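Local structure of 457aa long hypothetical protein (Pyrococcus horikoshii, 2CSU) at residues L23-K36 and T135-A147. The protein is of unknown function but carries a Rossmann-type CoA-binding domain followed by two domains of the succinyl-CoA ligase family. Sequence-based numbering, arbitrary orientation.
Sequences LGYEVFKNLKEYKK and THVDLNATFITVA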
loop_
_atom_site.group_PDB
_atom_site.type_symbol
_atom_site.label_atom_id
_atom_site.label_comp_id
_atom_site.label_asym_id
_atom_site.label_seq_id
_atom_site.Cartn_x
_atom_site.Cartn_y
_atom_site.Cartn_z
ATOM N N LEU A 23 -18.150 -13.784 -20.794
ATOM C CA LEU A 23 -16.698 -13.712 -20.737
ATOM C C LEU A 23 -16.074 -13.675 -22.131
ATOM O O LEU A 23 -15.074 -12.986 -22.357
ATOM C CB LEU A 23 -16.150 -14.904 -19.934
ATOM C CG LEU A 23 -16.665 -15.068 -18.500
ATOM C CD1 LEU A 23 -16.048 -16.307 -17.853
ATOM C CD2 LEU A 23 -16.322 -13.843 -17.698
ATOM N N GLY A 24 -16.666 -14.417 -23.062
ATOM C CA GLY A 24 -16.163 -14.437 -24.424
ATOM C C GLY A 24 -16.146 -13.056 -25.059
ATOM O O GLY A 24 -15.355 -12.782 -25.956
ATOM N N TYR A 25 -17.029 -12.185 -24.585
ATOM C CA TYR A 25 -17.124 -10.814 -25.093
ATOM C C TYR A 25 -15.877 -10.020 -24.707
ATOM O O TYR A 25 -15.275 -9.350 -25.542
ATOM C CB TYR A 25 -18.377 -10.136 -24.516
ATOM C CG TYR A 25 -18.451 -8.643 -24.754
ATOM C CD1 TYR A 25 -19.030 -8.122 -25.915
ATOM C CD2 TYR A 25 -17.888 -7.751 -23.843
ATOM C CE1 TYR A 25 -19.036 -6.753 -26.160
ATOM C CE2 TYR A 25 -17.881 -6.389 -24.075
ATOM C CZ TYR A 25 -18.454 -5.891 -25.237
ATOM O OH TYR A 25 -18.423 -4.531 -25.470
ATOM N N GLU A 26 -15.488 -10.107 -23.436
ATOM C CA GLU A 26 -14.317 -9.394 -22.935
ATOM C C GLU A 26 -13.012 -9.910 -23.533
ATOM O O GLU A 26 -12.070 -9.148 -23.756
ATOM C CB GLU A 26 -14.230 -9.514 -21.409
ATOM C CG GLU A 26 -15.352 -8.869 -20.611
ATOM C CD GLU A 26 -15.495 -7.378 -20.871
ATOM O OE1 GLU A 26 -14.462 -6.699 -21.091
ATOM O OE2 GLU A 26 -16.647 -6.883 -20.834
ATOM N N VAL A 27 -12.943 -11.212 -23.772
ATOM C CA VAL A 27 -11.735 -11.788 -24.321
ATOM C C VAL A 27 -11.486 -11.267 -25.739
ATOM O O VAL A 27 -10.370 -10.848 -26.072
ATOM C CB VAL A 27 -11.820 -13.332 -24.354
ATOM C CG1 VAL A 27 -10.612 -13.896 -25.053
ATOM C CG2 VAL A 27 -11.937 -13.888 -22.935
ATOM N N PHE A 28 -12.519 -11.300 -26.578
ATOM C CA PHE A 28 -12.286 -10.803 -27.925
ATOM C C PHE A 28 -12.029 -9.296 -27.915
ATOM O O PHE A 28 -11.224 -8.761 -28.668
ATOM C CB PHE A 28 -13.525 -11.121 -28.765
ATOM C CG PHE A 28 -13.236 -10.872 -30.217
ATOM C CD1 PHE A 28 -12.284 -11.645 -30.869
ATOM C CD2 PHE A 28 -13.927 -9.885 -30.899
ATOM C CE1 PHE A 28 -12.029 -11.429 -32.217
ATOM C CE2 PHE A 28 -13.666 -9.678 -32.251
ATOM C CZ PHE A 28 -12.719 -10.448 -32.914
ATOM N N LYS A 29 -12.782 -8.604 -27.041
ATOM C CA LYS A 29 -12.591 -7.167 -26.903
ATOM C C LYS A 29 -11.135 -6.834 -26.577
ATOM O O LYS A 29 -10.517 -5.949 -27.156
ATOM C CB LYS A 29 -13.496 -6.675 -25.775
ATOM C CG LYS A 29 -12.950 -5.409 -25.109
ATOM C CD LYS A 29 -14.057 -4.415 -24.756
ATOM C CE LYS A 29 -14.364 -4.386 -23.254
ATOM N NZ LYS A 29 -15.790 -4.626 -23.037
ATOM N N ASN A 30 -10.602 -7.560 -25.582
ATOM C CA ASN A 30 -9.218 -7.328 -25.192
ATOM C C ASN A 30 -8.252 -7.687 -26.322
ATOM O O ASN A 30 -7.206 -7.075 -26.492
ATOM C CB ASN A 30 -8.920 -8.179 -23.958
ATOM C CG ASN A 30 -9.617 -7.583 -22.762
ATOM O OD1 ASN A 30 -9.632 -6.373 -22.556
ATOM N ND2 ASN A 30 -10.197 -8.475 -21.944
ATOM N N LEU A 31 -8.540 -8.723 -27.102
ATOM C CA LEU A 31 -7.616 -9.126 -28.152
ATOM C C LEU A 31 -7.658 -8.230 -29.386
ATOM O O LEU A 31 -6.882 -8.430 -30.326
ATOM C CB LEU A 31 -7.870 -10.589 -28.553
ATOM C CG LEU A 31 -7.466 -11.574 -27.445
ATOM C CD1 LEU A 31 -7.762 -13.007 -27.859
ATOM C CD2 LEU A 31 -5.980 -11.396 -27.147
ATOM N N LYS A 32 -8.558 -7.252 -29.389
ATOM C CA LYS A 32 -8.601 -6.354 -30.534
ATOM C C LYS A 32 -7.366 -5.453 -30.565
ATOM O O LYS A 32 -7.042 -4.811 -31.557
ATOM C CB LYS A 32 -9.863 -5.498 -30.415
ATOM C CG LYS A 32 -11.138 -6.305 -30.667
ATOM C CD LYS A 32 -11.834 -5.894 -31.966
ATOM C CE LYS A 32 -12.862 -4.779 -31.753
ATOM N NZ LYS A 32 -13.782 -4.739 -32.888
ATOM N N GLU A 33 -6.689 -5.393 -29.405
ATOM C CA GLU A 33 -5.484 -4.577 -29.298
ATOM C C GLU A 33 -4.233 -5.340 -29.748
ATOM O O GLU A 33 -3.123 -4.824 -29.765
ATOM C CB GLU A 33 -5.331 -4.142 -27.839
ATOM C CG GLU A 33 -6.421 -3.162 -27.401
ATOM C CD GLU A 33 -6.261 -2.859 -25.929
ATOM O OE1 GLU A 33 -5.150 -2.571 -25.508
ATOM O OE2 GLU A 33 -7.255 -2.929 -25.208
ATOM N N TYR A 34 -4.437 -6.628 -30.080
ATOM C CA TYR A 34 -3.307 -7.451 -30.494
ATOM C C TYR A 34 -3.149 -7.470 -32.020
ATOM O O TYR A 34 -3.945 -8.043 -32.754
ATOM C CB TYR A 34 -3.539 -8.866 -29.961
ATOM C CG TYR A 34 -2.348 -9.712 -30.228
ATOM C CD1 TYR A 34 -1.175 -9.511 -29.507
ATOM C CD2 TYR A 34 -2.387 -10.680 -31.231
ATOM C CE1 TYR A 34 -0.049 -10.269 -29.785
ATOM C CE2 TYR A 34 -1.258 -11.433 -31.516
ATOM C CZ TYR A 34 -0.092 -11.225 -30.802
ATOM O OH TYR A 34 1.029 -11.987 -31.066
ATOM N N LYS A 35 -2.088 -6.780 -32.497
ATOM C CA LYS A 35 -1.899 -6.637 -33.936
ATOM C C LYS A 35 -0.620 -7.319 -34.448
ATOM O O LYS A 35 -0.313 -7.322 -35.632
ATOM C CB LYS A 35 -1.848 -5.145 -34.258
ATOM C CG LYS A 35 -2.895 -4.355 -33.475
ATOM C CD LYS A 35 -4.120 -4.023 -34.325
ATOM C CE LYS A 35 -4.945 -2.871 -33.737
ATOM N NZ LYS A 35 -6.283 -3.347 -33.403
ATOM N N LYS A 36 0.171 -7.861 -33.503
ATOM C CA LYS A 36 1.348 -8.603 -33.932
ATOM C C LYS A 36 0.954 -9.974 -34.489
ATOM O O LYS A 36 1.776 -10.825 -34.800
ATOM C CB LYS A 36 2.292 -8.758 -32.742
ATOM C CG LYS A 36 3.666 -8.155 -33.031
ATOM C CD LYS A 36 4.783 -8.848 -32.256
ATOM C CE LYS A 36 6.124 -8.126 -32.408
ATOM N NZ LYS A 36 7.170 -8.902 -31.745
ATOM N N THR A 135 2.313 -8.304 -22.284
ATOM C CA THR A 135 2.216 -6.856 -22.406
ATOM C C THR A 135 3.197 -6.309 -23.442
ATOM O O THR A 135 2.972 -5.277 -24.055
ATOM C CB THR A 135 2.483 -6.231 -21.035
ATOM O OG1 THR A 135 3.741 -6.676 -20.538
ATOM C CG2 THR A 135 1.393 -6.641 -20.043
ATOM N N HIS A 136 4.325 -7.024 -23.610
ATOM C CA HIS A 136 5.346 -6.542 -24.536
ATOM C C HIS A 136 4.817 -6.381 -25.967
ATOM O O HIS A 136 5.283 -5.561 -26.751
ATOM C CB HIS A 136 6.512 -7.528 -24.513
ATOM C CG HIS A 136 7.674 -6.943 -25.269
ATOM N ND1 HIS A 136 8.592 -7.696 -25.924
ATOM C CD2 HIS A 136 8.022 -5.595 -25.418
ATOM C CE1 HIS A 136 9.470 -6.824 -26.455
ATOM N NE2 HIS A 136 9.154 -5.557 -26.167
ATOM N N VAL A 137 3.842 -7.242 -26.311
ATOM C CA VAL A 137 3.243 -7.155 -27.639
ATOM C C VAL A 137 1.726 -6.956 -27.561
ATOM O O VAL A 137 0.971 -7.384 -28.426
ATOM C CB VAL A 137 3.567 -8.445 -28.395
ATOM C CG1 VAL A 137 5.079 -8.587 -28.562
ATOM C CG2 VAL A 137 3.033 -9.645 -27.640
ATOM N N ASP A 138 1.259 -6.263 -26.522
ATOM C CA ASP A 138 -0.152 -5.948 -26.343
ATOM C C ASP A 138 -1.079 -7.161 -26.492
ATOM O O ASP A 138 -2.152 -7.070 -27.107
ATOM C CB ASP A 138 -0.576 -4.846 -27.336
ATOM C CG ASP A 138 0.150 -3.520 -27.100
ATOM O OD1 ASP A 138 0.065 -2.627 -27.970
ATOM O OD2 ASP A 138 0.800 -3.359 -26.046
ATOM N N LEU A 139 -0.664 -8.292 -25.928
ATOM C CA LEU A 139 -1.455 -9.517 -25.981
ATOM C C LEU A 139 -2.148 -9.725 -24.634
ATOM O O LEU A 139 -1.493 -9.970 -23.626
ATOM C CB LEU A 139 -0.556 -10.719 -26.276
ATOM C CG LEU A 139 -1.203 -12.110 -26.121
ATOM C CD1 LEU A 139 -1.996 -12.466 -27.375
ATOM C CD2 LEU A 139 -0.108 -13.157 -25.888
ATOM N N ASN A 140 -3.473 -9.616 -24.624
ATOM C CA ASN A 140 -4.245 -9.799 -23.407
ATOM C C ASN A 140 -5.383 -10.784 -23.655
ATOM O O ASN A 140 -6.531 -10.390 -23.863
ATOM C CB ASN A 140 -4.779 -8.443 -22.920
ATOM C CG ASN A 140 -5.560 -8.545 -21.623
ATOM O OD1 ASN A 140 -5.309 -9.425 -20.805
ATOM N ND2 ASN A 140 -6.518 -7.629 -21.424
ATOM N N ALA A 141 -5.037 -12.070 -23.650
ATOM C CA ALA A 141 -5.987 -13.159 -23.844
ATOM C C ALA A 141 -6.632 -13.457 -22.481
ATOM O O ALA A 141 -6.442 -14.537 -21.894
ATOM C CB ALA A 141 -5.258 -14.387 -24.369
ATOM N N THR A 142 -7.394 -12.485 -21.993
ATOM C CA THR A 142 -8.068 -12.575 -20.706
ATOM C C THR A 142 -9.390 -11.817 -20.761
ATOM O O THR A 142 -9.684 -11.139 -21.756
ATOM C CB THR A 142 -7.201 -11.921 -19.596
ATOM O OG1 THR A 142 -7.103 -10.506 -19.816
ATOM C CG2 THR A 142 -5.830 -12.492 -19.600
ATOM N N PHE A 143 -10.191 -11.927 -19.697
ATOM C CA PHE A 143 -11.440 -11.189 -19.639
ATOM C C PHE A 143 -11.335 -10.058 -18.616
ATOM O O PHE A 143 -12.333 -9.583 -18.084
ATOM C CB PHE A 143 -12.632 -12.115 -19.350
ATOM C CG PHE A 143 -12.497 -12.935 -18.096
ATOM C CD1 PHE A 143 -12.806 -12.390 -16.853
ATOM C CD2 PHE A 143 -12.074 -14.251 -18.164
ATOM C CE1 PHE A 143 -12.696 -13.155 -15.694
ATOM C CE2 PHE A 143 -11.958 -15.030 -17.015
ATOM C CZ PHE A 143 -12.269 -14.485 -15.777
ATOM N N ILE A 144 -10.111 -9.616 -18.357
ATOM C CA ILE A 144 -9.874 -8.505 -17.432
ATOM C C ILE A 144 -8.933 -7.494 -18.090
ATOM O O ILE A 144 -8.294 -7.795 -19.090
ATOM C CB ILE A 144 -9.256 -8.983 -16.076
ATOM C CG1 ILE A 144 -7.851 -9.537 -16.294
ATOM C CG2 ILE A 144 -10.165 -10.035 -15.425
ATOM C CD1 ILE A 144 -7.123 -9.830 -14.980
ATOM N N THR A 145 -8.854 -6.287 -17.547
ATOM C CA THR A 145 -7.988 -5.270 -18.140
ATOM C C THR A 145 -6.509 -5.698 -18.121
ATOM O O THR A 145 -6.063 -6.389 -17.203
ATOM C CB THR A 145 -8.166 -3.904 -17.410
ATOM O OG1 THR A 145 -7.502 -2.879 -18.154
ATOM C CG2 THR A 145 -7.572 -3.954 -16.024
ATOM N N VAL A 146 -5.755 -5.289 -19.139
ATOM C CA VAL A 146 -4.342 -5.644 -19.249
ATOM C C VAL A 146 -3.472 -4.915 -18.214
ATOM O O VAL A 146 -3.705 -3.756 -17.881
ATOM C CB VAL A 146 -3.802 -5.338 -20.692
ATOM C CG1 VAL A 146 -3.584 -3.840 -20.869
ATOM C CG2 VAL A 146 -2.516 -6.105 -20.953
ATOM N N ALA A 147 -2.475 -5.604 -17.688
ATOM C CA ALA A 147 -1.603 -4.984 -16.709
ATOM C C ALA A 147 -0.685 -4.015 -17.453
ATOM O O ALA A 147 -0.583 -4.068 -18.686
ATOM C CB ALA A 147 -0.770 -6.061 -15.991
HETATM O O HOH W 1 -4.882 -8.035 -26.706
HETATM O O HOH W 2 -6.092 -5.564 -24.048
HETATM O O HOH W 3 -7.587 -3.951 -21.330
HETATM O O HOH W 4 -1.461 -2.548 -30.249
HETATM O O HOH W 5 0.344 -6.622 -31.104
#
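Leu-31 and Tyr-34 meet Leu-139 in the apolar centre where helix 23-31, the first helix of the Rossmann-type CoA-binding domain, runs antiparallel to strand 139-142 of the neighbouring mixed sheet, their axes 7.0 Å apart. Leu-139 CD1 lies over one face of the Tyr-34 ring, 3.8 Å from its centroid in a CH-pi contact, and also touches Leu-31 CD2, which continues to the methyl of Ala-141. With CG anti to the backbone N (chi1 -174°), Tyr-34 swings its ring against the strand, its CE1 edge meeting Val-137 CG2; its hydroxyl is anchored on Pro-8 O. Ile-11 and Val-13 of strand 10-14 back this core, joining it to the parallel Rossmann sheet.

Toward the helix start, Val-27 CG2 and Glu-26 CB pack on Phe-143 CB, while Leu-23 CD2 sits over the Phe-143 ring, offset toward its rim. The same ring meets Phe-381 of the second subunit edge-to-face, which brings this end of the contact to the dimer interface.

Asn-30 supplies the direct polar link. Its ND2 donates to Thr-142 O at 2.7 Å, coming from above the carbonyl plane, and Val-27 CA approaches that oxygen in a CA-H...O contact. The two asparagine amides, Asn-30 and Asn-140, are turned 41° against each other, and Asn-140 ND2 gives an almost straight bond to Ile-144 O (2.9 Å, 172°), which helps fix its rotation.

Water extends the link: one molecule donates to Asn-30 O and Asp-138 O and accepts from Asn-140 N, and nearer the solvent another spans Glu-33 O and Asp-138 OD1. Beyond the turn at 31-34, a water accepts from Lys-36 N at 2.7 Å and donates to Val-137 O at 2.9 Å.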